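Side-chain contact in viral macrophage inflammatory protein 2 (PDB 2FHT), which binds a wide range of chemokine receptors and blocks infection by several HIV-1 strains, as a secreted viral CC chemokine of Kaposi's sarcoma-associated herpesvirus: residues Val40-Lys45 against Gln64-Thr69. Sequence-based numbering, arbitrary orientation.
Sequences VIFLTK and QQLPVT
The carbonyl oxygen of Leu-66, whose side chain meets Phe-42, takes a weak hydrogen bond from the indole NE1 of Trp-28; no hydrogen bond joins the segments themselves. Leu-66 is the first residue to leave the helical path after helix 57-65, which packs against the three-stranded antiparallel sheet in the chemokine fold. Its side chain is directed back at central strand 39-44, and CG, anti to the carbonyl carbon (chi1 -68°), sets the branch so that CD1 reaches the ring of Phe-42. This methyl makes the contact: Leu-66 CD1 lies 3.6 Å from CD2 and 3.7 Å from CE2 of Phe-42, approaching obliquely, the two side chains crossing at about a right angle. Leucine suits this place because its branch at CG lets a single methyl meet the CD2-CE2 side of the ring at a slant. The broad, flat Phe-42 also touches Val-59 and Leu-62 of the helix, so Leu-66 extends an apolar layer between helix and sheet.

Farther along the tail, Leu-43 meets Thr-69, again at about a right angle. Leu-43 points toward the tail and is long enough to bring CD1 to the threonine methyl. Leu-43 CD1 and Thr-69 CG2 are only 3.2 Å apart, tighter than normal van der Waals contact, so the fine detail here is doubtful. With OG1 of Thr-69 anti to its nitrogen (chi1 -166°), CG2 sits between N and carbonyl carbon and faces Leu-43 CD1. Threonine fits this partly exposed site by offering a methyl to the leucine. Both residues also touch Ser-27 of strand 25-30. Between the two segments the join is thus small and apolar, burying 139 Å², and strand 25-30 shares in placing the tail.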
ATOM      1  N   VAL A  40       1.134   3.502   1.066  1.00 18.73           N
ATOM      2  CA  VAL A  40       1.183   2.087   1.405  1.00 16.08           C
ATOM      3  C   VAL A  40       0.592   1.336   0.231  1.00 14.57           C
ATOM      4  O   VAL A  40      -0.254   1.864  -0.486  1.00 16.41           O
ATOM      5  CB  VAL A  40       0.399   1.723   2.705  1.00 18.13           C
ATOM      6  CG1 VAL A  40       1.049   2.357   3.949  1.00 16.79           C
ATOM      7  CG2 VAL A  40      -1.035   2.112   2.582  1.00 12.73           C
ATOM      8  N   ILE A  41       1.099   0.142  -0.019  1.00 12.57           N
ATOM      9  CA  ILE A  41       0.591  -0.679  -1.104  1.00 16.50           C
ATOM     10  C   ILE A  41      -0.190  -1.876  -0.551  1.00 16.23           C
ATOM     11  O   ILE A  41       0.337  -2.646   0.253  1.00 18.56           O
ATOM     12  CB  ILE A  41       1.744  -1.200  -1.998  1.00 16.59           C
ATOM     13  CG1 ILE A  41       2.501  -0.018  -2.623  1.00 17.46           C
ATOM     14  CG2 ILE A  41       1.202  -2.141  -3.061  1.00 17.66           C
ATOM     15  CD1 ILE A  41       3.883  -0.374  -3.236  1.00 16.11           C
ATOM     16  N   PHE A  42      -1.464  -1.987  -0.923  1.00 16.61           N
ATOM     17  CA  PHE A  42      -2.274  -3.121  -0.499  1.00 17.09           C
ATOM     18  C   PHE A  42      -2.141  -4.222  -1.536  1.00 18.46           C
ATOM     19  O   PHE A  42      -2.073  -3.942  -2.734  1.00 23.77           O
ATOM     20  CB  PHE A  42      -3.756  -2.738  -0.343  1.00 20.00           C
ATOM     21  CG  PHE A  42      -4.041  -1.909   0.870  1.00 23.38           C
ATOM     22  CD1 PHE A  42      -4.259  -0.542   0.755  1.00 19.52           C
ATOM     23  CD2 PHE A  42      -4.001  -2.481   2.145  1.00 19.27           C
ATOM     24  CE1 PHE A  42      -4.435   0.237   1.884  1.00 20.75           C
ATOM     25  CE2 PHE A  42      -4.173  -1.709   3.280  1.00 16.04           C
ATOM     26  CZ  PHE A  42      -4.384  -0.347   3.158  1.00 16.08           C
ATOM     27  N   LEU A  43      -1.987  -5.456  -1.077  1.00 18.82           N
ATOM     28  CA  LEU A  43      -1.895  -6.589  -1.975  1.00 23.99           C
ATOM     29  C   LEU A  43      -3.251  -7.234  -1.930  1.00 24.87           C
ATOM     30  O   LEU A  43      -3.763  -7.523  -0.850  1.00 25.51           O
ATOM     31  CB  LEU A  43      -0.820  -7.574  -1.515  1.00 28.32           C
ATOM     32  CG  LEU A  43       0.608  -7.070  -1.729  1.00 33.81           C
ATOM     33  CD1 LEU A  43       1.595  -7.994  -1.054  1.00 31.41           C
ATOM     34  CD2 LEU A  43       0.901  -6.996  -3.229  1.00 35.94           C
ATOM     35  N   THR A  44      -3.897  -7.353  -3.079  1.00 28.39           N
ATOM     36  CA  THR A  44      -5.218  -7.966  -3.108  1.00 30.95           C
ATOM     37  C   THR A  44      -5.072  -9.474  -3.196  1.00 33.27           C
ATOM     38  O   THR A  44      -3.969  -9.985  -3.463  1.00 33.50           O
ATOM     39  CB  THR A  44      -6.103  -7.410  -4.266  1.00 35.67           C
ATOM     40  OG1 THR A  44      -5.621  -7.866  -5.541  1.00 32.90           O
ATOM     41  CG2 THR A  44      -6.102  -5.860  -4.230  1.00 33.28           C
ATOM     42  N   LYS A  45      -6.140 -10.188  -2.843  1.00 37.28           N
ATOM     43  CA  LYS A  45      -6.130 -11.647  -2.900  1.00 40.93           C
ATOM     44  C   LYS A  45      -5.980 -12.063  -4.366  1.00 42.89           C
ATOM     45  O   LYS A  45      -5.354 -13.067  -4.673  1.00 46.19           O
ATOM     46  CB  LYS A  45      -7.415 -12.203  -2.289  1.00 42.15           C
ATOM     47  CG  LYS A  45      -7.581 -11.891  -0.803  1.00 43.16           C
ATOM     48  CD  LYS A  45      -8.958 -12.306  -0.270  1.00 40.64           C
ATOM     49  CE  LYS A  45      -9.063 -12.016   1.225  1.00 42.92           C
ATOM     50  NZ  LYS A  45     -10.443 -12.087   1.788  1.00 39.19           N
ATOM     51  N   GLN A  64      -4.271  -1.634  10.185  1.00 21.92           N
ATOM     52  CA  GLN A  64      -4.458  -2.266  11.489  1.00 20.62           C
ATOM     53  C   GLN A  64      -4.883  -3.706  11.285  1.00 19.72           C
ATOM     54  O   GLN A  64      -4.265  -4.623  11.810  1.00 20.51           O
ATOM     55  CB  GLN A  64      -5.590  -1.609  12.270  1.00 22.72           C
ATOM     56  CG  GLN A  64      -5.308  -0.296  12.941  1.00 32.10           C
ATOM     57  CD  GLN A  64      -6.443   0.095  13.892  1.00 32.95           C
ATOM     58  OE1 GLN A  64      -6.246   0.880  14.808  1.00 43.65           O
ATOM     59  NE2 GLN A  64      -7.615  -0.506  13.713  1.00 31.13           N
ATOM     60  N   GLN A  65      -5.984  -3.904  10.565  1.00 19.70           N
ATOM     61  CA  GLN A  65      -6.494  -5.257  10.356  1.00 19.72           C
ATOM     62  C   GLN A  65      -5.727  -6.225   9.479  1.00 19.52           C
ATOM     63  O   GLN A  65      -5.858  -7.436   9.646  1.00 19.52           O
ATOM     64  CB  GLN A  65      -7.961  -5.227   9.945  1.00 22.99           C
ATOM     65  CG  GLN A  65      -8.326  -4.162   8.969  1.00 31.95           C
ATOM     66  CD  GLN A  65      -9.834  -4.016   8.843  1.00 34.08           C
ATOM     67  OE1 GLN A  65     -10.417  -4.367   7.818  1.00 32.83           O
ATOM     68  NE2 GLN A  65     -10.472  -3.505   9.901  1.00 29.43           N
ATOM     69  N   LEU A  66      -4.947  -5.711   8.526  1.00 17.70           N
ATOM     70  CA  LEU A  66      -4.193  -6.584   7.643  1.00 15.27           C
ATOM     71  C   LEU A  66      -2.755  -6.738   8.115  1.00 15.10           C
ATOM     72  O   LEU A  66      -2.234  -5.863   8.806  1.00 15.74           O
ATOM     73  CB  LEU A  66      -4.175  -6.011   6.220  1.00 18.13           C
ATOM     74  CG  LEU A  66      -5.468  -5.962   5.399  1.00 21.24           C
ATOM     75  CD1 LEU A  66      -5.187  -5.193   4.128  1.00 20.99           C
ATOM     76  CD2 LEU A  66      -5.978  -7.357   5.071  1.00 15.04           C
ATOM     77  N   PRO A  67      -2.105  -7.871   7.772  1.00 14.82           N
ATOM     78  CA  PRO A  67      -0.704  -8.076   8.178  1.00 18.79           C
ATOM     79  C   PRO A  67       0.227  -7.423   7.134  1.00 20.13           C
ATOM     80  O   PRO A  67      -0.158  -7.255   5.969  1.00 14.08           O
ATOM     81  CB  PRO A  67      -0.565  -9.595   8.138  1.00 14.94           C
ATOM     82  CG  PRO A  67      -1.410  -9.946   6.973  1.00 15.27           C
ATOM     83  CD  PRO A  67      -2.651  -9.102   7.173  1.00 13.59           C
ATOM     84  N   VAL A  68       1.401  -6.979   7.574  1.00 19.64           N
ATOM     85  CA  VAL A  68       2.377  -6.396   6.657  1.00 20.16           C
ATOM     86  C   VAL A  68       3.079  -7.579   5.997  1.00 21.36           C
ATOM     87  O   VAL A  68       3.372  -8.583   6.648  1.00 18.87           O
ATOM     88  CB  VAL A  68       3.441  -5.525   7.371  1.00 17.95           C
ATOM     89  CG1 VAL A  68       4.628  -5.296   6.458  1.00 22.24           C
ATOM     90  CG2 VAL A  68       2.859  -4.195   7.725  1.00 19.82           C
ATOM     91  N   THR A  69       3.383  -7.432   4.719  1.00 21.70           N
ATOM     92  CA  THR A  69       4.025  -8.484   3.968  1.00 25.63           C
ATOM     93  C   THR A  69       5.449  -8.071   3.566  1.00 22.68           C
ATOM     94  O   THR A  69       5.732  -6.887   3.443  1.00 20.34           O
ATOM     95  CB  THR A  69       3.166  -8.790   2.717  1.00 29.75           C
ATOM     96  OG1 THR A  69       3.587 -10.024   2.127  1.00 44.76           O
ATOM     97  CG2 THR A  69       3.298  -7.681   1.687  1.00 26.11           C
TER